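Local coordinates for protein homoaconitase large subunit (Methanocaldococcus jannaschii, PDB 4KP2) that forms the large subunit of an iron-sulfur hydro-lyase that interconverts (R)-homocitrate and homoisocitrate through cis-homoaconitate in 2-oxosuberate biosynthesis, at residues A[24-29]-A[170-175]; A[50-55]-A[77-82]; A[65-70]-A[162-167]; A[317-322]-A[400-405]. One frame throughout, in Å; residues are numbered along the deposited sequence.

Interactions 2 and 4 are parallel strand pairs in two separate five-stranded sheets of the same strand order, 3-2-1-4-5. Both end near predicted ligands of the [4Fe-4S] cluster: interaction 2 near Cys-383 and Cys-323, interaction 4 near Cys-386 and Cys-323. The nearest atoms of interactions 2 and 4 are about 9 Å apart. Interaction 3 adjoins interaction 2: Tyr-163 OH lies 2.5 Å from Thr-52 OG1, a probable hydrogen bond, and the tyrosine ring packs on Ala-50 and Ile-77. Interaction 1 packs helix 24-33 on a third, mixed sheet. It adjoins interaction 3 only in sequence, where helix 156-165 runs into strand 167-180. Interactions 1 and 3 both lie away from the cluster site.

Interaction 1 (A[24-29]-A[170-175]); sequences LVEKIL and IKVPKT
Leu-29 places CG beside its backbone N (chi1 -64°) and sets CD1 anti to CA (chi2 180°), which carries CD1 out to Val-172. Val-172 holds CG1 trans to the amide nitrogen (chi1 -179°), and both of its methyls meet this one leucine branch. CD1 of Leu-29 is 3.7 Å from Val-172 CG2. The second methyl, Val-172 CG1, is 3.9 Å from the same CD1. The two side chains run antiparallel past one another. The other leucine branch makes a longer contact, with Leu-29 CD2 4.5 Å from Ile-170 CD1. One helical turn earlier, Val-25 presents CG1 to the proline ring. This Val-25 CG1 lies 3.9 Å from Pro-173 CD and equally close to CG of that ring.

The contact sets helix 24-33 against strand 167-180 of a mixed sheet, at the place where that strand is interrupted around Val-172 and Pro-173. The strand resumes toward Thr-175, whose OG1 is 4.2 Å from Val-25 CB. Phe-150, from strand 150-153, touches Val-25, Leu-29, Ile-170 and Pro-173. Strand 239-242 adds Val-241 against Val-25.

Glu-26 joins this apolar group through its CG methylene. That CG of Glu-26 is 4.1 Å from Val-172 CG1, and the glutamate lies crosswise to the valine. Beyond CG the glutamate chain is extended, and its carboxylate serves another part of the chain: OE2 accepts a hydrogen bond from Ala-39 N.

Interaction 2 (A[50-55]-A[77-82]); sequences AMTHDG and IVVAFD
Ala-50 and Val-78 make the firm end of this parallel strand pair. Val-78 N donates to Ala-50 O at 2.8 Å, and the bond is nearly straight, 163° at the hydrogen. On the face that carries Met-51 and Val-78, the two CB atoms stand 4.2 Å apart. Leu-123 of helix 119-126 packs on both residues. The opposite face carries Ala-50, Thr-52, Ile-77 and Val-79.

The pairing slackens further along. Thr-52 N reaches Val-78 O at 3.3 Å, a weak bond. Past the strands the side chains take over, still in a buried setting. Asp-54 CB rests 3.5 Å from Phe-81 CD1. Asp-54 CG sits between its backbone N and carbonyl carbon (chi1 57°), and the carboxylate faces three successive N-H groups. Asp-82 N bonds OD1 only weakly, while His-83 N donates to OD1 and Asn-84 N to OD2. Asp-54 OD1 and Asp-82 OD1 are 3.5 Å apart; the N-H groups probably ease the repulsion if both are charged. Asp-82 OD2 accepts from Cys-119 N, and Asp-82 OD1 lies 3.4 Å from His-53 CB. Gly-55 N donates to His-53 ND1, and the ring stacks on that of His-83.

Helix 57-67 links the two strands as a beta-alpha-beta unit. Their C-terminal ends approach the predicted cluster site, where the Asp-82 side chain is about 4 Å from that of Cys-383.

Interaction 3 (A[65-70]-A[162-167]); sequences KEMSDS and IYATGE
Ser-68 and Ala-164 mark the nearest approach of the two backbones, with their CA atoms 6.2 Å apart. Each segment runs from a helix end into a loop. Helix 57-67 is weakly bonded in its last turn and runs into the loop 68-70. Gly-166 is the first residue past helix 156-165 and leaves helical geometry with a positive phi of 78°. Its N still closes the last turn, bonding to Ile-162 O.

Between the segments, the methyl of Ala-164 receives two groups. Met-67 CE comes to 3.6 Å from Ala-164 CB, with the methionine chain bent at chi3. Ser-68 CB lies equally close to that CB. The serine hydroxyl is swung away from its own N (chi1 178°). Ser-68 OG donates to Ser-70 O at 2.9 Å, in the carbonyl plane and on a lone pair. Ser-70 O in turn approaches Ala-164 CA at 3.9 Å. On the other segment, Thr-165 OG1 accepts from Glu-167 N in an ST turn.

The Ser-68 hydroxyl is spent on Ser-70 O. The contact between the segments is van der Waals, mostly around the Ala-164 methyl, which makes it a small junction at the protein surface.

Interaction 4 (A[317-322]-A[400-405]); sequences QVFIGS and CLSTTN
Gln-317 O is approached by two groups of the facing strand. Leu-401 N donates to Gln-317 O at 2.8 Å, and Cys-400 CA lies 3.2 Å from that oxygen in a CA-H...O contact. The next bond runs the other way, from Phe-319 N to Leu-401 O at 2.9 Å. After that the pairing weakens, and Thr-403 N gives only a weak, bent bond to Phe-319 O. Thr-403 then turns to side-chain bonding: its OG1 accepts from Gly-321 N at 3.0 Å, nearly straight at 167°.

Strands 317-320 and 399-402 are adjacent parallel strands inside a five-stranded sheet of order 3-2-1-4-5, part of the alpha-beta-alpha sandwich of the aconitase family. On one face, Val-318 and Leu-401 run alongside each other in the same direction, under helix 424-433. On the other face stand Gln-317, Cys-400, Phe-319 and Ser-402.

Gln-317 is extended and brings NE2 to 3.7 Å from Cys-400 SG, a weak bond. NE2 has a stronger acceptor in Gly-392 O. Phe-319 directs its CG away from the amide N (chi1 171°). Its ring turns an edge to the other segment: Ser-402 OG is 3.3 Å from Phe-319 CD2, near the ring plane. Thr-404 CG2 meets the same edge and also touches Ser-322 CB, at 3.6 Å. The hydroxyls of Ser-402 and Thr-404 are hydrogen-bonded to each other. Ser-322 OG is bonded to Thr-324 OG1, and the Thr-404 side chain lies about 4 Å from that of Cys-386, a predicted cluster ligand.

Interaction 1 (A[24-29]-A[170-175])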
loop_
_atom_site.group_PDB
_atom_site.type_symbol
_atom_site.label_atom_id
_atom_site.label_comp_id
_atom_site.label_asym_id
_atom_site.label_seq_id
_atom_site.Cartn_x
_atom_site.Cartn_y
_atom_site.Cartn_z
ATOM N N LEU A 24 -32.182 24.560 -7.571
ATOM C CA LEU A 24 -32.134 23.106 -7.655
ATOM C C LEU A 24 -32.263 22.477 -6.274
ATOM O O LEU A 24 -33.013 21.520 -6.087
ATOM C CB LEU A 24 -30.836 22.652 -8.324
ATOM C CG LEU A 24 -30.659 21.146 -8.515
ATOM C CD1 LEU A 24 -31.838 20.561 -9.275
ATOM C CD2 LEU A 24 -29.359 20.863 -9.245
ATOM N N VAL A 25 -31.528 23.024 -5.312
ATOM C CA VAL A 25 -31.583 22.552 -3.933
ATOM C C VAL A 25 -32.997 22.663 -3.369
ATOM O O VAL A 25 -33.499 21.729 -2.742
ATOM C CB VAL A 25 -30.601 23.332 -3.036
ATOM C CG1 VAL A 25 -30.884 23.063 -1.567
ATOM C CG2 VAL A 25 -29.167 22.970 -3.388
ATOM N N GLU A 26 -33.638 23.803 -3.608
ATOM C CA GLU A 26 -35.005 24.023 -3.150
ATOM C C GLU A 26 -35.976 23.020 -3.765
ATOM O O GLU A 26 -36.914 22.574 -3.107
ATOM C CB GLU A 26 -35.457 25.451 -3.462
ATOM C CG GLU A 26 -34.850 26.506 -2.555
ATOM C CD GLU A 26 -35.309 27.906 -2.907
ATOM O OE1 GLU A 26 -35.934 28.077 -3.975
ATOM O OE2 GLU A 26 -35.047 28.835 -2.115
ATOM N N LYS A 27 -35.746 22.669 -5.026
ATOM C CA LYS A 27 -36.597 21.701 -5.709
ATOM C C LYS A 27 -36.363 20.282 -5.205
ATOM O O LYS A 27 -37.300 19.490 -5.105
ATOM C CB LYS A 27 -36.388 21.763 -7.222
ATOM C CG LYS A 27 -37.051 22.952 -7.890
ATOM C CD LYS A 27 -37.078 22.787 -9.399
ATOM C CE LYS A 27 -37.898 23.885 -10.053
ATOM N NZ LYS A 27 -38.035 23.677 -11.519
ATOM N N ILE A 28 -35.112 19.965 -4.891
ATOM C CA ILE A 28 -34.762 18.642 -4.385
ATOM C C ILE A 28 -35.353 18.413 -2.996
ATOM O O ILE A 28 -35.922 17.356 -2.717
ATOM C CB ILE A 28 -33.234 18.441 -4.333
ATOM C CG1 ILE A 28 -32.648 18.428 -5.746
ATOM C CG2 ILE A 28 -32.886 17.145 -3.624
ATOM C CD1 ILE A 28 -31.134 18.404 -5.778
ATOM N N LEU A 29 -35.224 19.415 -2.132
ATOM C CA LEU A 29 -35.694 19.306 -0.757
ATOM C C LEU A 29 -37.217 19.334 -0.659
ATOM O O LEU A 29 -37.800 18.694 0.216
ATOM C CB LEU A 29 -35.090 20.419 0.102
ATOM C CG LEU A 29 -33.569 20.390 0.264
ATOM C CD1 LEU A 29 -33.105 21.549 1.128
ATOM C CD2 LEU A 29 -33.127 19.066 0.860
ATOM N N ILE A 170 -32.103 20.274 9.049
ATOM C CA ILE A 170 -31.216 21.212 8.375
ATOM C C ILE A 170 -31.966 22.460 7.937
ATOM O O ILE A 170 -33.197 22.475 7.881
ATOM C CB ILE A 170 -30.570 20.584 7.131
ATOM C CG1 ILE A 170 -31.643 20.255 6.092
ATOM C CG2 ILE A 170 -29.771 19.344 7.504
ATOM C CD1 ILE A 170 -31.089 19.789 4.772
ATOM N N LYS A 171 -31.213 23.508 7.628
ATOM C CA LYS A 171 -31.790 24.735 7.106
ATOM C C LYS A 171 -31.522 24.808 5.610
ATOM O O LYS A 171 -30.379 24.663 5.175
ATOM C CB LYS A 171 -31.181 25.949 7.807
ATOM C CG LYS A 171 -31.782 27.276 7.380
ATOM C CD LYS A 171 -31.104 28.459 8.063
ATOM C CE LYS A 171 -31.421 28.529 9.555
ATOM N NZ LYS A 171 -30.524 27.683 10.398
ATOM N N VAL A 172 -32.578 25.020 4.828
ATOM C CA VAL A 172 -32.449 25.116 3.378
ATOM C C VAL A 172 -31.512 26.258 3.005
ATOM O O VAL A 172 -31.808 27.424 3.265
ATOM C CB VAL A 172 -33.809 25.327 2.693
ATOM C CG1 VAL A 172 -33.634 25.400 1.182
ATOM C CG2 VAL A 172 -34.771 24.214 3.068
ATOM N N PRO A 173 -30.369 25.916 2.394
ATOM C CA PRO A 173 -29.296 26.875 2.121
ATOM C C PRO A 173 -29.592 27.775 0.931
ATOM O O PRO A 173 -30.432 27.447 0.093
ATOM C CB PRO A 173 -28.110 25.968 1.795
ATOM C CG PRO A 173 -28.739 24.771 1.169
ATOM C CD PRO A 173 -30.043 24.566 1.897
ATOM N N LYS A 174 -28.903 28.910 0.875
ATOM C CA LYS A 174 -28.949 29.772 -0.295
ATOM C C LYS A 174 -28.069 29.151 -1.370
ATOM O O LYS A 174 -27.237 28.291 -1.076
ATOM C CB LYS A 174 -28.462 31.178 0.056
ATOM C CG LYS A 174 -29.307 31.877 1.112
ATOM C CD LYS A 174 -28.721 33.226 1.494
ATOM C CE LYS A 174 -29.562 33.918 2.556
ATOM N NZ LYS A 174 -28.962 35.217 2.973
ATOM N N THR A 175 -28.251 29.579 -2.613
ATOM C CA THR A 175 -27.536 28.963 -3.723
ATOM C C THR A 175 -26.718 29.951 -4.547
ATOM O O THR A 175 -27.266 30.848 -5.187
ATOM C CB THR A 175 -28.498 28.214 -4.661
ATOM O OG1 THR A 175 -29.105 27.124 -3.957
ATOM C CG2 THR A 175 -27.749 27.676 -5.867
#

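Interaction 2 (A[50-55]-A[77-82])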
loop_
_atom_site.group_PDB
_atom_site.type_symbol
_atom_site.label_atom_id
_atom_site.label_comp_id
_atom_site.label_asym_id
_atom_site.label_seq_id
_atom_site.Cartn_x
_atom_site.Cartn_y
_atom_site.Cartn_z
ATOM N N ALA A 50 -27.226 6.878 4.369
ATOM C CA ALA A 50 -26.323 7.253 5.453
ATOM C C ALA A 50 -25.027 6.450 5.385
ATOM O O ALA A 50 -25.052 5.228 5.244
ATOM C CB ALA A 50 -27.004 7.061 6.799
ATOM N N MET A 51 -23.896 7.139 5.490
ATOM C CA MET A 51 -22.597 6.487 5.344
ATOM C C MET A 51 -21.526 7.021 6.293
ATOM O O MET A 51 -21.369 8.230 6.456
ATOM C CB MET A 51 -22.115 6.582 3.892
ATOM C CG MET A 51 -20.616 6.398 3.712
ATOM S SD MET A 51 -19.745 7.968 3.537
ATOM C CE MET A 51 -18.341 7.685 4.612
ATOM N N THR A 52 -20.794 6.102 6.917
ATOM C CA THR A 52 -19.641 6.446 7.741
ATOM C C THR A 52 -18.467 5.527 7.414
ATOM O O THR A 52 -18.658 4.351 7.098
ATOM C CB THR A 52 -19.960 6.344 9.242
ATOM O OG1 THR A 52 -20.606 5.094 9.513
ATOM C CG2 THR A 52 -20.871 7.485 9.673
ATOM N N HIS A 53 -17.254 6.065 7.485
ATOM C CA HIS A 53 -16.059 5.282 7.178
ATOM C C HIS A 53 -15.325 4.838 8.442
ATOM O O HIS A 53 -15.761 5.128 9.556
ATOM C CB HIS A 53 -15.119 6.062 6.254
ATOM C CG HIS A 53 -14.737 7.415 6.776
ATOM N ND1 HIS A 53 -13.773 7.593 7.744
ATOM C CD2 HIS A 53 -15.189 8.651 6.462
ATOM C CE1 HIS A 53 -13.648 8.882 8.004
ATOM N NE2 HIS A 53 -14.496 9.547 7.241
ATOM N N ASP A 54 -14.204 4.142 8.260
ATOM C CA ASP A 54 -13.455 3.554 9.371
ATOM C C ASP A 54 -12.985 4.573 10.408
ATOM O O ASP A 54 -12.667 4.214 11.540
ATOM C CB ASP A 54 -12.260 2.754 8.848
ATOM C CG ASP A 54 -11.330 3.587 7.988
ATOM O OD1 ASP A 54 -11.827 4.466 7.253
ATOM O OD2 ASP A 54 -10.103 3.363 8.047
ATOM N N GLY A 55 -12.942 5.841 10.017
ATOM C CA GLY A 55 -12.518 6.897 10.917
ATOM C C GLY A 55 -13.672 7.530 11.670
ATOM O O GLY A 55 -13.472 8.150 12.715
ATOM N N ILE A 77 -28.089 2.130 5.148
ATOM C CA ILE A 77 -26.802 2.439 5.766
ATOM C C ILE A 77 -25.643 1.777 5.024
ATOM O O ILE A 77 -25.703 0.594 4.691
ATOM C CB ILE A 77 -26.772 2.002 7.244
ATOM C CG1 ILE A 77 -27.891 2.691 8.025
ATOM C CG2 ILE A 77 -25.423 2.316 7.871
ATOM C CD1 ILE A 77 -27.980 2.259 9.470
ATOM N N VAL A 78 -24.591 2.548 4.766
ATOM C CA VAL A 78 -23.412 2.036 4.076
ATOM C C VAL A 78 -22.142 2.270 4.892
ATOM O O VAL A 78 -21.892 3.378 5.363
ATOM C CB VAL A 78 -23.245 2.686 2.686
ATOM C CG1 VAL A 78 -21.961 2.210 2.021
ATOM C CG2 VAL A 78 -24.451 2.383 1.806
ATOM N N VAL A 79 -21.345 1.221 5.060
ATOM C CA VAL A 79 -20.071 1.331 5.762
ATOM C C VAL A 79 -18.923 0.878 4.866
ATOM O O VAL A 79 -18.961 -0.214 4.299
ATOM C CB VAL A 79 -20.063 0.499 7.058
ATOM C CG1 VAL A 79 -18.714 0.613 7.753
ATOM C CG2 VAL A 79 -21.180 0.950 7.984
ATOM N N ALA A 80 -17.903 1.722 4.737
ATOM C CA ALA A 80 -16.761 1.412 3.884
ATOM C C ALA A 80 -15.437 1.862 4.498
ATOM O O ALA A 80 -15.288 3.015 4.902
ATOM C CB ALA A 80 -16.946 2.031 2.508
ATOM N N PHE A 81 -14.480 0.942 4.561
ATOM C CA PHE A 81 -13.155 1.247 5.087
ATOM C C PHE A 81 -12.259 1.749 3.964
ATOM O O PHE A 81 -12.118 1.087 2.935
ATOM C CB PHE A 81 -12.528 0.008 5.731
ATOM C CG PHE A 81 -13.291 -0.523 6.913
ATOM C CD1 PHE A 81 -14.272 0.238 7.530
ATOM C CD2 PHE A 81 -13.023 -1.787 7.412
ATOM C CE1 PHE A 81 -14.972 -0.252 8.615
ATOM C CE2 PHE A 81 -13.718 -2.281 8.498
ATOM C CZ PHE A 81 -14.693 -1.515 9.099
ATOM N N ASP A 82 -11.649 2.913 4.160
ATOM C CA ASP A 82 -10.823 3.508 3.115
ATOM C C ASP A 82 -9.725 4.418 3.660
ATOM O O ASP A 82 -8.645 4.512 3.078
ATOM C CB ASP A 82 -11.696 4.281 2.124
ATOM C CG ASP A 82 -12.410 5.454 2.769
ATOM O OD1 ASP A 82 -12.721 5.375 3.976
ATOM O OD2 ASP A 82 -12.659 6.456 2.067
#

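Interaction 3 (A[65-70]-A[162-167])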
loop_
_atom_site.group_PDB
_atom_site.type_symbol
_atom_site.label_atom_id
_atom_site.label_comp_id
_atom_site.label_asym_id
_atom_site.label_seq_id
_atom_site.Cartn_x
_atom_site.Cartn_y
_atom_site.Cartn_z
ATOM N N LYS A 65 -24.506 4.368 20.967
ATOM C CA LYS A 65 -24.685 3.484 22.115
ATOM C C LYS A 65 -25.108 4.236 23.375
ATOM O O LYS A 65 -25.396 3.625 24.403
ATOM C CB LYS A 65 -23.400 2.697 22.379
ATOM C CG LYS A 65 -23.038 1.722 21.272
ATOM C CD LYS A 65 -21.565 1.353 21.318
ATOM C CE LYS A 65 -21.194 0.711 22.641
ATOM N NZ LYS A 65 -21.908 -0.579 22.841
ATOM N N GLU A 66 -25.143 5.562 23.292
ATOM C CA GLU A 66 -25.513 6.388 24.435
ATOM C C GLU A 66 -26.983 6.786 24.392
ATOM O O GLU A 66 -27.605 7.010 25.429
ATOM C CB GLU A 66 -24.643 7.643 24.490
ATOM C CG GLU A 66 -23.167 7.371 24.736
ATOM C CD GLU A 66 -22.882 6.954 26.166
ATOM O OE1 GLU A 66 -23.738 7.201 27.041
ATOM O OE2 GLU A 66 -21.798 6.384 26.414
ATOM N N MET A 67 -27.533 6.869 23.187
ATOM C CA MET A 67 -28.896 7.354 23.005
ATOM C C MET A 67 -29.863 6.265 22.549
ATOM O O MET A 67 -30.918 6.070 23.153
ATOM C CB MET A 67 -28.913 8.515 22.008
ATOM C CG MET A 67 -27.981 8.322 20.823
ATOM S SD MET A 67 -28.468 9.317 19.404
ATOM C CE MET A 67 -30.114 8.672 19.117
ATOM N N SER A 68 -29.500 5.561 21.484
ATOM C CA SER A 68 -30.389 4.571 20.891
ATOM C C SER A 68 -29.877 3.150 21.071
ATOM O O SER A 68 -28.765 2.931 21.549
ATOM C CB SER A 68 -30.601 4.864 19.404
ATOM O OG SER A 68 -31.431 3.884 18.806
ATOM N N ASP A 69 -30.704 2.188 20.681
ATOM C CA ASP A 69 -30.365 0.780 20.814
ATOM C C ASP A 69 -30.663 0.034 19.521
ATOM O O ASP A 69 -30.653 -1.196 19.483
ATOM C CB ASP A 69 -31.136 0.161 21.980
ATOM C CG ASP A 69 -32.621 0.474 21.931
ATOM O OD1 ASP A 69 -32.987 1.546 21.402
ATOM O OD2 ASP A 69 -33.419 -0.349 22.426
ATOM N N SER A 70 -30.926 0.791 18.460
ATOM C CA SER A 70 -31.254 0.209 17.167
ATOM C C SER A 70 -31.070 1.221 16.045
ATOM O O SER A 70 -31.212 2.427 16.253
ATOM C CB SER A 70 -32.696 -0.299 17.164
ATOM O OG SER A 70 -33.608 0.768 17.367
ATOM N N ILE A 162 -28.946 10.407 12.952
ATOM C CA ILE A 162 -29.501 9.957 11.682
ATOM C C ILE A 162 -29.594 8.433 11.631
ATOM O O ILE A 162 -30.568 7.878 11.123
ATOM C CB ILE A 162 -28.666 10.485 10.498
ATOM C CG1 ILE A 162 -28.823 12.003 10.385
ATOM C CG2 ILE A 162 -29.076 9.812 9.199
ATOM C CD1 ILE A 162 -28.052 12.618 9.246
ATOM N N TYR A 163 -28.583 7.764 12.176
ATOM C CA TYR A 163 -28.569 6.306 12.234
ATOM C C TYR A 163 -29.737 5.753 13.045
ATOM O O TYR A 163 -30.174 4.625 12.826
ATOM C CB TYR A 163 -27.252 5.800 12.828
ATOM C CG TYR A 163 -26.137 5.634 11.821
ATOM C CD1 TYR A 163 -26.386 5.725 10.458
ATOM C CD2 TYR A 163 -24.837 5.374 12.235
ATOM C CE1 TYR A 163 -25.369 5.568 9.535
ATOM C CE2 TYR A 163 -23.813 5.215 11.319
ATOM C CZ TYR A 163 -24.086 5.314 9.970
ATOM O OH TYR A 163 -23.074 5.157 9.052
ATOM N N ALA A 164 -30.242 6.552 13.979
ATOM C CA ALA A 164 -31.275 6.089 14.897
ATOM C C ALA A 164 -32.692 6.441 14.452
ATOM O O ALA A 164 -33.624 5.664 14.658
ATOM C CB ALA A 164 -31.014 6.629 16.291
ATOM N N THR A 165 -32.853 7.611 13.842
ATOM C CA THR A 165 -34.177 8.097 13.471
ATOM C C THR A 165 -34.417 8.069 11.965
ATOM O O THR A 165 -35.558 7.980 11.510
ATOM C CB THR A 165 -34.414 9.531 13.986
ATOM O OG1 THR A 165 -33.459 10.421 13.395
ATOM C CG2 THR A 165 -34.281 9.583 15.500
ATOM N N GLY A 166 -33.340 8.153 11.193
ATOM C CA GLY A 166 -33.443 8.186 9.746
ATOM C C GLY A 166 -33.850 9.557 9.246
ATOM O O GLY A 166 -34.179 9.740 8.075
ATOM N N GLU A 167 -33.829 10.525 10.155
ATOM C CA GLU A 167 -34.209 11.894 9.840
ATOM C C GLU A 167 -33.186 12.857 10.423
ATOM O O GLU A 167 -32.464 12.514 11.357
ATOM C CB GLU A 167 -35.592 12.208 10.411
ATOM C CG GLU A 167 -36.713 11.347 9.848
ATOM C CD GLU A 167 -37.992 11.456 10.655
ATOM O OE1 GLU A 167 -37.921 11.892 11.824
ATOM O OE2 GLU A 167 -39.065 11.104 10.123
#

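Interaction 4 (A[317-322]-A[400-405])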
loop_
_atom_site.group_PDB
_atom_site.type_symbol
_atom_site.label_atom_id
_atom_site.label_comp_id
_atom_site.label_asym_id
_atom_site.label_seq_id
_atom_site.Cartn_x
_atom_site.Cartn_y
_atom_site.Cartn_z
ATOM N N GLN A 317 7.663 14.708 -3.778
ATOM C CA GLN A 317 6.703 13.610 -3.787
ATOM C C GLN A 317 5.482 13.972 -4.626
ATOM O O GLN A 317 5.082 15.132 -4.685
ATOM C CB GLN A 317 6.280 13.257 -2.357
ATOM C CG GLN A 317 5.391 12.026 -2.248
ATOM C CD GLN A 317 5.002 11.706 -0.820
ATOM O OE1 GLN A 317 5.650 10.900 -0.154
ATOM N NE2 GLN A 317 3.933 12.333 -0.343
ATOM N N VAL A 318 4.902 12.978 -5.288
ATOM C CA VAL A 318 3.697 13.193 -6.079
ATOM C C VAL A 318 2.664 12.117 -5.780
ATOM O O VAL A 318 2.947 10.926 -5.894
ATOM C CB VAL A 318 3.994 13.191 -7.591
ATOM C CG1 VAL A 318 2.701 13.287 -8.384
ATOM C CG2 VAL A 318 4.931 14.334 -7.955
ATOM N N PHE A 319 1.467 12.540 -5.391
ATOM C CA PHE A 319 0.384 11.600 -5.138
ATOM C C PHE A 319 -0.730 11.729 -6.169
ATOM O O PHE A 319 -1.174 12.831 -6.487
ATOM C CB PHE A 319 -0.183 11.781 -3.730
ATOM C CG PHE A 319 -1.436 10.994 -3.484
ATOM C CD1 PHE A 319 -1.415 9.610 -3.515
ATOM C CD2 PHE A 319 -2.635 11.637 -3.224
ATOM C CE1 PHE A 319 -2.565 8.880 -3.295
ATOM C CE2 PHE A 319 -3.789 10.912 -2.998
ATOM C CZ PHE A 319 -3.755 9.533 -3.032
ATOM N N ILE A 320 -1.175 10.589 -6.685
ATOM C CA ILE A 320 -2.249 10.558 -7.667
ATOM C C ILE A 320 -3.297 9.520 -7.294
ATOM O O ILE A 320 -3.024 8.319 -7.310
ATOM C CB ILE A 320 -1.720 10.224 -9.074
ATOM C CG1 ILE A 320 -0.722 11.283 -9.544
ATOM C CG2 ILE A 320 -2.871 10.105 -10.061
ATOM C CD1 ILE A 320 -0.147 11.008 -10.916
ATOM N N GLY A 321 -4.495 9.982 -6.950
ATOM C CA GLY A 321 -5.600 9.072 -6.722
ATOM C C GLY A 321 -6.380 9.264 -5.435
ATOM O O GLY A 321 -6.283 8.456 -4.512
ATOM N N SER A 322 -7.164 10.333 -5.375
ATOM C CA SER A 322 -8.080 10.538 -4.261
ATOM C C SER A 322 -9.510 10.464 -4.778
ATOM O O SER A 322 -9.751 9.983 -5.883
ATOM C CB SER A 322 -7.828 11.886 -3.590
ATOM O OG SER A 322 -8.058 12.955 -4.490
ATOM N N CYS A 400 5.066 18.168 -1.705
ATOM C CA CYS A 400 4.268 17.159 -2.390
ATOM C C CYS A 400 3.251 17.769 -3.351
ATOM O O CYS A 400 2.543 18.713 -3.007
ATOM C CB CYS A 400 3.547 16.266 -1.379
ATOM S SG CYS A 400 2.363 15.115 -2.116
ATOM N N LEU A 401 3.191 17.219 -4.560
ATOM C CA LEU A 401 2.174 17.606 -5.529
ATOM C C LEU A 401 1.085 16.543 -5.559
ATOM O O LEU A 401 1.321 15.415 -5.992
ATOM C CB LEU A 401 2.785 17.771 -6.920
ATOM C CG LEU A 401 1.797 18.131 -8.031
ATOM C CD1 LEU A 401 1.151 19.478 -7.760
ATOM C CD2 LEU A 401 2.481 18.131 -9.384
ATOM N N SER A 402 -0.107 16.905 -5.100
ATOM C CA SER A 402 -1.184 15.933 -4.950
ATOM C C SER A 402 -2.405 16.246 -5.809
ATOM O O SER A 402 -2.604 17.382 -6.240
ATOM C CB SER A 402 -1.600 15.828 -3.482
ATOM O OG SER A 402 -2.660 14.904 -3.322
ATOM N N THR A 403 -3.217 15.223 -6.054
ATOM C CA THR A 403 -4.471 15.386 -6.777
ATOM C C THR A 403 -5.632 15.432 -5.793
ATOM O O THR A 403 -6.793 15.322 -6.183
ATOM C CB THR A 403 -4.704 14.244 -7.780
ATOM O OG1 THR A 403 -4.763 12.996 -7.080
ATOM C CG2 THR A 403 -3.582 14.196 -8.804
ATOM N N THR A 404 -5.305 15.591 -4.514
ATOM C CA THR A 404 -6.312 15.686 -3.463
ATOM C C THR A 404 -6.990 17.052 -3.452
ATOM O O THR A 404 -6.836 17.845 -4.381
ATOM C CB THR A 404 -5.709 15.419 -2.070
ATOM O OG1 THR A 404 -4.520 16.201 -1.903
ATOM C CG2 THR A 404 -5.368 13.947 -1.909
ATOM N N ASN A 405 -7.734 17.322 -2.385
ATOM C CA ASN A 405 -8.488 18.565 -2.276
ATOM C C ASN A 405 -8.053 19.446 -1.108
ATOM O O ASN A 405 -8.445 20.611 -1.025
ATOM C CB ASN A 405 -9.987 18.271 -2.189
ATOM C CG ASN A 405 -10.300 17.109 -1.268
ATOM O OD1 ASN A 405 -9.583 16.856 -0.301
ATOM N ND2 ASN A 405 -11.373 16.389 -1.571
#